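Local atomic coordinates of 2-oxoglutarate dehydrogenase E3 component (Thermus thermophilus, PDB entry 2YQU), a protein that probably catalyses the NAD+-dependent reoxidation of dihydrolipoyl groups carried by partner proteins, using one FAD bound in each subunit. Residues 93-96 / 97-101; 201-204 / 205-208; 318-321 / 322-326; 373-376 / 377-381; 441-444 / 445-448. One frame throughout, in Å; residues are numbered along the deposited sequence.

Contact 1 (93-96 / 97-101); sequences QGVE and FLFKK
Phe97, Leu98, Phe99 and Lys100 return their backbone N-H groups to the carbonyl oxygens of Gln93, Gly94, Val95 and Glu96, four successive i to i+4 bonds of a regular alpha helix. From Phe99 N to Val95 O the distance is 2.9 Å, and from Lys100 N to Glu96 O it is 3.1 Å. One turn apart on the same side of the helix, Val95 and Phe99 extend side by side. Val95 places CG1 trans to the backbone N (chi1 -176°), and this methyl sits over one face of the Phe99 ring, 4.2 Å from CE2. Leu98 instead folds back along the helix, its CG 3.3 Å from Gly94 O; its CD1 lies 3.5 Å from the same oxygen, so the branch flanks an acceptor already bonded to Leu98 N. Phe97 meets the preceding turn mainly through CB, 3.4 Å from Gly94 O, while its ring leads away. Here helix 77-102 packs on helix 11-22 of the FAD-binding fold: Val95 and Phe99 rest on Tyr14, and Leu98 on Ile18. Leu36 lies against Val95 and Phe99 from a loop, and Ile453 of the second subunit reaches Leu98.

Contact 2 (201-204 / 205-208); sequences RILP and TMDL
Arg201 lays the outer part of its side chain against Leu208, the two crossing at about a right angle. Leu208 CD1 touches Arg201 NE at 3.3 Å and meets the guanidinium obliquely; the same methyl is 3.6 Å from Arg201 CD. NE also gives its hydrogen to water 1, which lies in the guanidinium plane at the edge, 3.0 Å from Arg201 NE. This water can donate to Met206 O at 2.7 Å and Leu203 O at 3.2 Å, but it probably shares its two hydrogens among further acceptors, so these bonds need not all be made at once. It thereby links the arginine to both ends of a type I beta turn that runs from Leu203 to Met206. The turn is closed by Met206 N on Leu203 O at 3.0 Å. Across the turn Leu203 CB packs on Met206 CG at 3.7 Å, after which a bend at chi2 (-66°) turns the thioether away from the leucine. Asp207 follows as N-cap of helix 208-221, its OD1 accepting from Glu209 N and pairing with Lys387. Leu203 packs among Val177, an NAD+-binding residue, and Leu180, probably another, both of helix 177-188, and Ala214 of helix 208-221, while Met206 leans with it on Val340 and Ile346 of strands 338-340 and 345-350.

Contact 3 (318-321 / 322-326); sequences IAAV and EHMVR
Glu322 sets CG trans to its carbonyl carbon (chi1 -76°) and then runs out extended, which carries its carboxylate alongside Ile318; the CG2 branch of Ile318, trans to the backbone N, is the one that meets it. OE1 of Glu322 lies 3.6 Å from Ile318 CG2, and nearer the backbone Glu322 CG passes 3.2 Å from Ile318 O. The polar end has its stronger partner on helix 11-22, where Arg19 NE makes a salt bridge with OE1. Arg326 adds only a long charge pairing, NH1 standing 4.0 Å from Glu322 OE1 with the oxygen well out of the guanidinium plane. With an alanine here, Arg19 and Arg326, whose guanidinium groups lie close together, would probably be left without the carboxylate they share, and Ile318 CG2 would lose its flank. The turn belongs to helix 310-326, which packs against helix 11-22 and the parallel Rossmann-type sheet of the FAD-binding fold, Val321 and Met324 meeting Leu4 of strand 2-7. Val321 and Met324 cross obliquely, CG1 of Val321 being 4.1 Å from Met324 SD. Beyond the sulfur, Met324 CE reaches Ala320 CB at 4.4 Å, and both residues press on Tyr298. His323 N bonds to Ala319 O at 3.0 Å and weakly to Ala320 O, while its ring ND1 is hydrogen-bonded to Tyr298 OH.

Contact 4 (373-376 / 377-381); sequences SGRA and RAMGE
Met379 brings its methyl CE obliquely to the Arg375 guanidinium, 3.7 Å from NE, and touches Arg375 CG at 3.6 Å, where the arginine chain bends at chi2 (62°). The second guanidinium, that of Arg377, stands obliquely to Ser373 O and Gly374 N. The alkyl chain of Arg377 comes closer, running out extended with Arg377 CG 3.1 Å from Ser373 O, an oxygen that also accepts from Arg377 N. Ser373 is the N-cap of helix 374-379: Ala376 N points almost straight at Ser373 OG, at 3.0 Å and 168°. At the other end a Schellman motif closes the helix, with Glu381 N on Ala376 O at 2.8 Å and Gly380 N on Arg377 O at 3.0 Å; the positive phi of Gly380 (88°) suits glycine. An alanine in place of Arg377 would probably strip the Ser373 carbonyl of its CG and CD flank and leave Asn91 of the second subunit without its weak bond from NH2. Arg375 is gripped by Glu53 and Glu345 of the second subunit, at NE and NH1, and by Pro435 O of its own chain at NH2. The two carboxylates probably balance the charge of the buried guanidinium, making this short helix of the dimerisation domain an ionic link between subunits.

Contact 5 (441-444 / 445-448); sequences LKEA and ALAA
Ala445, Leu446 and Ala444 are the residues most enclosed by this turn of helix 438-449, an alpha helix of the dimerisation domain. Ala445 N bonds to Leu441 O at 2.9 Å, and its methyl CB rests 3.4 Å from the same oxygen, so the acceptor is met by both the amide and the side chain of one residue. Leu446 repeats this one step on: N bonds to Lys442 O, and CG lies 3.5 Å from that oxygen. Its CG is trans to the carbonyl carbon (chi1 -74°), which turns the side chain back toward the preceding turn and brings CD1 to 4.2 Å from Glu443 OE1. The glutamate, bent at chi2 (-78°), spends its carboxylate on the C-terminal tail, OE1 accepting from Ile453 N and OE2 bonded to His454 ND1, which satisfies both of its buried oxygens. Ala444 turns its methyl to Val388 of strand 385-391, shared with Leu441 and Ala448, while Leu427 of helix 424-429 meets Leu441 and Ala445. Ala444 and Ala448 thus pack the helix on the antiparallel sheet, and Ala445 packs it on helix 424-429. Ala448 N has two acceptors, bonding to Ala444 O at 3.0 Å and more weakly to Ala445 O at 3.2 Å.

In the fold
All five contacts are local, so none closes a long loop; they follow in series and none nests in or crosses another. Contact 1, on helix 77-102, comes first, and contact 3, on helix 310-326, packs on the same helix 11-22 of the FAD-binding fold, their centres about 21 Å apart. Between them in sequence, contact 2 lies on the opposite side of the chain's centre from contact 1 and joins the NAD-binding fold to the C-terminal antiparallel sheet. Contacts 4 and 5 come last, nearest atoms about 8 Å apart, in the dimerisation region. Contacts 1, 3 and 4 also touch the second subunit, whereas contacts 2 and 5 stay within the chain.

Contact 1 (93-96 / 97-101)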
# COMPACT_ATOMS: atom_id res chain seq x y z
N GLN A 93 15.29 -0.80 -21.25
CA GLN A 93 16.74 -0.99 -21.11
C GLN A 93 17.05 -1.98 -19.98
O GLN A 93 18.06 -2.68 -20.03
CB GLN A 93 17.44 0.35 -20.87
CG GLN A 93 17.52 1.20 -22.14
CD GLN A 93 17.80 2.68 -21.88
OE1 GLN A 93 17.74 3.49 -22.81
NE2 GLN A 93 18.11 3.03 -20.63
N GLY A 94 16.17 -2.04 -18.98
CA GLY A 94 16.30 -2.98 -17.89
C GLY A 94 16.11 -4.41 -18.35
O GLY A 94 16.82 -5.31 -17.91
N VAL A 95 15.16 -4.63 -19.26
CA VAL A 95 14.93 -5.96 -19.81
C VAL A 95 16.13 -6.39 -20.65
O VAL A 95 16.55 -7.54 -20.59
CB VAL A 95 13.63 -6.05 -20.63
CG1 VAL A 95 13.41 -7.47 -21.10
CG2 VAL A 95 12.44 -5.57 -19.80
N GLU A 96 16.66 -5.46 -21.44
CA GLU A 96 17.87 -5.70 -22.23
C GLU A 96 19.02 -6.14 -21.32
O GLU A 96 19.70 -7.12 -21.60
CB GLU A 96 18.30 -4.44 -23.00
CG GLU A 96 17.34 -4.03 -24.11
CD GLU A 96 17.63 -4.72 -25.43
OE1 GLU A 96 18.45 -5.67 -25.46
OE2 GLU A 96 17.02 -4.32 -26.45
N PHE A 97 19.19 -5.42 -20.21
CA PHE A 97 20.23 -5.71 -19.23
C PHE A 97 20.07 -7.14 -18.72
O PHE A 97 21.03 -7.89 -18.68
CB PHE A 97 20.15 -4.70 -18.06
CG PHE A 97 21.25 -4.86 -17.04
CD1 PHE A 97 22.36 -4.03 -17.06
CD2 PHE A 97 21.16 -5.82 -16.03
CE1 PHE A 97 23.38 -4.16 -16.11
CE2 PHE A 97 22.17 -5.96 -15.08
CZ PHE A 97 23.28 -5.14 -15.12
N LEU A 98 18.84 -7.50 -18.35
CA LEU A 98 18.57 -8.80 -17.76
C LEU A 98 18.73 -9.95 -18.74
O LEU A 98 19.10 -11.05 -18.35
CB LEU A 98 17.17 -8.82 -17.15
CG LEU A 98 16.97 -7.93 -15.92
CD1 LEU A 98 15.50 -7.70 -15.68
CD2 LEU A 98 17.64 -8.54 -14.70
N PHE A 99 18.41 -9.71 -20.02
CA PHE A 99 18.63 -10.71 -21.06
C PHE A 99 20.12 -10.97 -21.20
O PHE A 99 20.54 -12.12 -21.26
CB PHE A 99 18.06 -10.25 -22.41
CG PHE A 99 16.64 -10.71 -22.67
CD1 PHE A 99 16.17 -10.81 -23.97
CD2 PHE A 99 15.76 -11.01 -21.63
CE1 PHE A 99 14.87 -11.21 -24.24
CE2 PHE A 99 14.46 -11.42 -21.88
CZ PHE A 99 14.01 -11.52 -23.19
N LYS A 100 20.91 -9.91 -21.25
CA LYS A 100 22.36 -10.06 -21.40
C LYS A 100 22.94 -10.75 -20.16
O LYS A 100 23.78 -11.64 -20.27
CB LYS A 100 23.02 -8.70 -21.63
CG LYS A 100 24.53 -8.73 -21.86
CD LYS A 100 25.06 -7.38 -22.40
CE LYS A 100 26.20 -7.58 -23.40
NZ LYS A 100 26.91 -6.31 -23.74
N LYS A 101 22.48 -10.36 -18.98
CA LYS A 101 22.96 -10.95 -17.74
C LYS A 101 22.69 -12.45 -17.67
O LYS A 101 23.54 -13.23 -17.22
CB LYS A 101 22.33 -10.27 -16.52
CG LYS A 101 22.65 -10.96 -15.20
CD LYS A 101 22.58 -10.00 -14.03
CE LYS A 101 22.80 -10.72 -12.72
NZ LYS A 101 21.56 -11.40 -12.26

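Contact 2 (201-204 / 205-208)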
# COMPACT_ATOMS: atom_id res chain seq x y z
N ARG A 201 -23.03 -1.71 -17.37
CA ARG A 201 -22.09 -1.25 -16.36
C ARG A 201 -20.69 -1.10 -16.95
O ARG A 201 -20.40 -1.63 -18.01
CB ARG A 201 -22.04 -2.25 -15.20
CG ARG A 201 -21.55 -3.62 -15.61
CD ARG A 201 -21.86 -4.70 -14.63
NE ARG A 201 -21.07 -5.90 -14.92
CZ ARG A 201 -21.39 -6.83 -15.81
NH1 ARG A 201 -20.58 -7.88 -15.98
NH2 ARG A 201 -22.50 -6.75 -16.54
N ILE A 202 -19.83 -0.37 -16.24
CA ILE A 202 -18.42 -0.27 -16.60
C ILE A 202 -17.61 -1.29 -15.80
O ILE A 202 -18.13 -1.89 -14.86
CB ILE A 202 -17.89 1.16 -16.39
CG1 ILE A 202 -17.96 1.59 -14.93
CG2 ILE A 202 -18.67 2.15 -17.26
CD1 ILE A 202 -17.22 2.88 -14.64
N LEU A 203 -16.35 -1.47 -16.19
CA LEU A 203 -15.44 -2.38 -15.51
C LEU A 203 -16.08 -3.74 -15.23
O LEU A 203 -16.25 -4.13 -14.07
CB LEU A 203 -14.94 -1.72 -14.21
CG LEU A 203 -14.31 -0.34 -14.41
CD1 LEU A 203 -13.98 0.29 -13.07
CD2 LEU A 203 -13.07 -0.42 -15.27
N PRO A 204 -16.44 -4.47 -16.29
CA PRO A 204 -17.21 -5.71 -16.14
C PRO A 204 -16.52 -6.86 -15.40
O PRO A 204 -17.22 -7.75 -14.94
CB PRO A 204 -17.50 -6.11 -17.60
CG PRO A 204 -16.41 -5.50 -18.38
CD PRO A 204 -16.13 -4.18 -17.70
N THR A 205 -15.19 -6.83 -15.27
CA THR A 205 -14.47 -7.86 -14.52
C THR A 205 -14.51 -7.63 -13.01
O THR A 205 -14.17 -8.52 -12.25
CB THR A 205 -12.99 -7.96 -14.95
OG1 THR A 205 -12.32 -6.71 -14.75
CG2 THR A 205 -12.86 -8.23 -16.45
N MET A 206 -14.87 -6.41 -12.60
CA MET A 206 -15.00 -6.10 -11.18
C MET A 206 -16.29 -6.69 -10.62
O MET A 206 -17.20 -7.06 -11.36
CB MET A 206 -15.01 -4.58 -10.95
CG MET A 206 -13.75 -3.86 -11.39
SD MET A 206 -12.33 -4.32 -10.39
CE MET A 206 -11.09 -4.61 -11.66
N ASP A 207 -16.34 -6.78 -9.30
CA ASP A 207 -17.56 -7.07 -8.57
C ASP A 207 -18.58 -5.98 -8.87
O ASP A 207 -18.23 -4.81 -8.96
CB ASP A 207 -17.25 -7.12 -7.08
CG ASP A 207 -18.43 -7.52 -6.23
OD1 ASP A 207 -19.21 -6.63 -5.84
OD2 ASP A 207 -18.64 -8.69 -5.86
N LEU A 208 -19.84 -6.38 -9.02
CA LEU A 208 -20.88 -5.46 -9.49
C LEU A 208 -20.98 -4.24 -8.58
O LEU A 208 -21.15 -3.14 -9.07
CB LEU A 208 -22.25 -6.16 -9.57
CG LEU A 208 -22.87 -6.44 -10.94
CD1 LEU A 208 -21.87 -7.05 -11.91
CD2 LEU A 208 -24.08 -7.37 -10.80
O HOH W 1 -18.84 -5.60 -12.90

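Contact 3 (318-321 / 322-326)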
# COMPACT_ATOMS: atom_id res chain seq x y z
N ILE A 318 6.33 -18.28 -15.89
CA ILE A 318 7.08 -18.99 -14.85
C ILE A 318 6.63 -20.45 -14.77
O ILE A 318 7.46 -21.37 -14.75
CB ILE A 318 6.91 -18.29 -13.47
CG1 ILE A 318 7.53 -16.89 -13.47
CG2 ILE A 318 7.51 -19.16 -12.35
CD1 ILE A 318 8.99 -16.83 -13.68
N ALA A 319 5.31 -20.65 -14.71
CA ALA A 319 4.73 -21.99 -14.56
C ALA A 319 5.01 -22.87 -15.77
O ALA A 319 5.24 -24.07 -15.63
CB ALA A 319 3.22 -21.90 -14.32
N ALA A 320 5.00 -22.26 -16.95
CA ALA A 320 5.23 -22.99 -18.20
C ALA A 320 6.65 -23.55 -18.25
O ALA A 320 6.85 -24.73 -18.52
CB ALA A 320 4.99 -22.09 -19.40
N VAL A 321 7.63 -22.70 -17.96
CA VAL A 321 9.04 -23.11 -18.06
C VAL A 321 9.44 -24.03 -16.91
O VAL A 321 10.26 -24.92 -17.08
CB VAL A 321 10.01 -21.91 -18.20
CG1 VAL A 321 9.67 -21.08 -19.44
CG2 VAL A 321 10.05 -21.04 -16.96
N GLU A 322 8.83 -23.83 -15.75
CA GLU A 322 9.03 -24.75 -14.63
C GLU A 322 8.45 -26.13 -14.95
O GLU A 322 8.99 -27.14 -14.51
CB GLU A 322 8.43 -24.16 -13.36
CG GLU A 322 9.32 -23.06 -12.78
CD GLU A 322 8.83 -22.51 -11.45
OE1 GLU A 322 9.59 -21.72 -10.84
OE2 GLU A 322 7.71 -22.86 -11.00
N HIS A 323 7.37 -26.18 -15.73
CA HIS A 323 6.79 -27.46 -16.15
C HIS A 323 7.69 -28.15 -17.18
O HIS A 323 7.87 -29.36 -17.13
CB HIS A 323 5.40 -27.28 -16.74
CG HIS A 323 4.72 -28.57 -17.07
ND1 HIS A 323 4.43 -28.95 -18.36
CD2 HIS A 323 4.30 -29.59 -16.28
CE1 HIS A 323 3.84 -30.14 -18.35
NE2 HIS A 323 3.74 -30.54 -17.10
N MET A 324 8.23 -27.36 -18.10
CA MET A 324 9.17 -27.88 -19.10
C MET A 324 10.32 -28.64 -18.43
O MET A 324 10.66 -29.74 -18.83
CB MET A 324 9.76 -26.73 -19.94
CG MET A 324 8.79 -26.09 -20.90
SD MET A 324 9.46 -24.57 -21.55
CE MET A 324 7.98 -23.77 -22.15
N VAL A 325 10.91 -28.03 -17.40
CA VAL A 325 12.13 -28.57 -16.79
C VAL A 325 11.84 -29.62 -15.71
O VAL A 325 12.51 -30.65 -15.65
CB VAL A 325 12.99 -27.42 -16.21
CG1 VAL A 325 14.22 -27.96 -15.45
CG2 VAL A 325 13.43 -26.48 -17.33
N ARG A 326 10.83 -29.37 -14.88
CA ARG A 326 10.57 -30.20 -13.69
C ARG A 326 9.35 -31.12 -13.81
O ARG A 326 9.19 -32.04 -13.01
CB ARG A 326 10.41 -29.32 -12.46
CG ARG A 326 11.61 -28.45 -12.13
CD ARG A 326 11.28 -27.33 -11.15
NE ARG A 326 12.47 -26.64 -10.66
CZ ARG A 326 12.44 -25.57 -9.87
NH1 ARG A 326 11.28 -25.05 -9.47
NH2 ARG A 326 13.58 -25.01 -9.47

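Contact 4 (373-376 / 377-381)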
# COMPACT_ATOMS: atom_id res chain seq x y z
N SER A 373 -12.02 5.02 8.51
CA SER A 373 -10.57 4.85 8.61
C SER A 373 -9.87 6.13 9.09
O SER A 373 -10.02 7.18 8.47
CB SER A 373 -9.99 4.47 7.24
OG SER A 373 -8.59 4.65 7.23
N GLY A 374 -9.11 6.02 10.18
CA GLY A 374 -8.35 7.14 10.71
C GLY A 374 -7.38 7.69 9.68
O GLY A 374 -7.33 8.89 9.44
N ARG A 375 -6.62 6.80 9.05
CA ARG A 375 -5.65 7.21 8.04
C ARG A 375 -6.32 7.87 6.83
O ARG A 375 -5.85 8.88 6.35
CB ARG A 375 -4.80 6.01 7.61
CG ARG A 375 -3.63 6.36 6.72
CD ARG A 375 -2.59 7.28 7.37
NE ARG A 375 -1.41 7.49 6.51
CZ ARG A 375 -0.44 6.60 6.32
NH1 ARG A 375 0.57 6.90 5.52
NH2 ARG A 375 -0.46 5.42 6.92
N ALA A 376 -7.41 7.29 6.35
CA ALA A 376 -8.13 7.87 5.21
C ALA A 376 -8.62 9.27 5.54
O ALA A 376 -8.47 10.19 4.74
CB ALA A 376 -9.30 7.00 4.81
N ARG A 377 -9.19 9.43 6.73
CA ARG A 377 -9.62 10.74 7.21
C ARG A 377 -8.45 11.73 7.19
O ARG A 377 -8.59 12.86 6.73
CB ARG A 377 -10.16 10.66 8.65
CG ARG A 377 -11.49 9.90 8.85
CD ARG A 377 -11.64 9.28 10.27
NE ARG A 377 -13.03 9.01 10.67
CZ ARG A 377 -13.40 8.20 11.66
NH1 ARG A 377 -14.69 8.03 11.93
NH2 ARG A 377 -12.51 7.54 12.39
N ALA A 378 -7.31 11.29 7.71
CA ALA A 378 -6.12 12.13 7.78
C ALA A 378 -5.68 12.61 6.40
O ALA A 378 -5.26 13.76 6.26
CB ALA A 378 -4.99 11.38 8.48
N MET A 379 -5.81 11.75 5.40
CA MET A 379 -5.46 12.07 4.00
C MET A 379 -6.47 12.99 3.31
O MET A 379 -6.18 13.52 2.23
CB MET A 379 -5.41 10.80 3.15
CG MET A 379 -4.30 9.85 3.46
SD MET A 379 -4.69 8.23 2.75
CE MET A 379 -3.27 7.34 3.28
N GLY A 380 -7.65 13.13 3.89
CA GLY A 380 -8.74 13.86 3.26
C GLY A 380 -9.58 12.98 2.36
O GLY A 380 -10.29 13.48 1.50
N GLU A 381 -9.47 11.66 2.54
CA GLU A 381 -10.26 10.67 1.82
C GLU A 381 -11.39 10.15 2.71
O GLU A 381 -11.17 9.82 3.88
CB GLU A 381 -9.38 9.50 1.39
CG GLU A 381 -8.33 9.86 0.35
CD GLU A 381 -8.92 10.18 -1.00
OE1 GLU A 381 -8.25 10.88 -1.79
OE2 GLU A 381 -10.06 9.74 -1.28

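Contact 5 (441-444 / 445-448)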
# COMPACT_ATOMS: atom_id res chain seq x y z
N LEU A 441 -8.75 -3.24 5.36
CA LEU A 441 -8.78 -4.65 5.00
C LEU A 441 -8.94 -5.53 6.24
O LEU A 441 -9.74 -6.47 6.23
CB LEU A 441 -7.52 -5.04 4.25
CG LEU A 441 -7.38 -6.52 3.88
CD1 LEU A 441 -8.52 -6.96 2.96
CD2 LEU A 441 -6.05 -6.75 3.23
N LYS A 442 -8.20 -5.21 7.30
CA LYS A 442 -8.27 -5.94 8.56
C LYS A 442 -9.70 -6.00 9.08
O LYS A 442 -10.20 -7.07 9.40
CB LYS A 442 -7.38 -5.29 9.62
CG LYS A 442 -7.36 -6.00 10.97
CD LYS A 442 -6.75 -5.10 12.03
CE LYS A 442 -6.79 -5.74 13.39
NZ LYS A 442 -6.67 -4.73 14.47
N GLU A 443 -10.35 -4.84 9.16
CA GLU A 443 -11.70 -4.75 9.71
C GLU A 443 -12.72 -5.40 8.79
O GLU A 443 -13.65 -6.04 9.26
CB GLU A 443 -12.08 -3.29 10.01
CG GLU A 443 -11.25 -2.60 11.08
CD GLU A 443 -11.61 -2.97 12.51
OE1 GLU A 443 -12.72 -3.48 12.75
OE2 GLU A 443 -10.78 -2.77 13.42
N ALA A 444 -12.53 -5.27 7.47
CA ALA A 444 -13.40 -5.95 6.50
C ALA A 444 -13.33 -7.46 6.71
O ALA A 444 -14.34 -8.15 6.67
CB ALA A 444 -13.01 -5.59 5.07
N ALA A 445 -12.12 -7.96 6.95
CA ALA A 445 -11.89 -9.39 7.14
C ALA A 445 -12.55 -9.87 8.42
O ALA A 445 -13.18 -10.91 8.42
CB ALA A 445 -10.42 -9.70 7.16
N LEU A 446 -12.38 -9.12 9.51
CA LEU A 446 -13.04 -9.42 10.78
C LEU A 446 -14.55 -9.45 10.64
O LEU A 446 -15.21 -10.30 11.22
CB LEU A 446 -12.69 -8.38 11.85
CG LEU A 446 -11.28 -8.45 12.45
CD1 LEU A 446 -11.07 -7.28 13.38
CD2 LEU A 446 -11.06 -9.77 13.19
N ALA A 447 -15.09 -8.49 9.89
CA ALA A 447 -16.52 -8.40 9.64
C ALA A 447 -17.05 -9.60 8.87
O ALA A 447 -18.19 -10.02 9.07
CB ALA A 447 -16.85 -7.10 8.88
N ALA A 448 -16.24 -10.15 7.97
CA ALA A 448 -16.63 -11.34 7.21
C ALA A 448 -16.58 -12.56 8.13
O ALA A 448 -17.46 -13.41 8.08
CB ALA A 448 -15.69 -11.53 6.00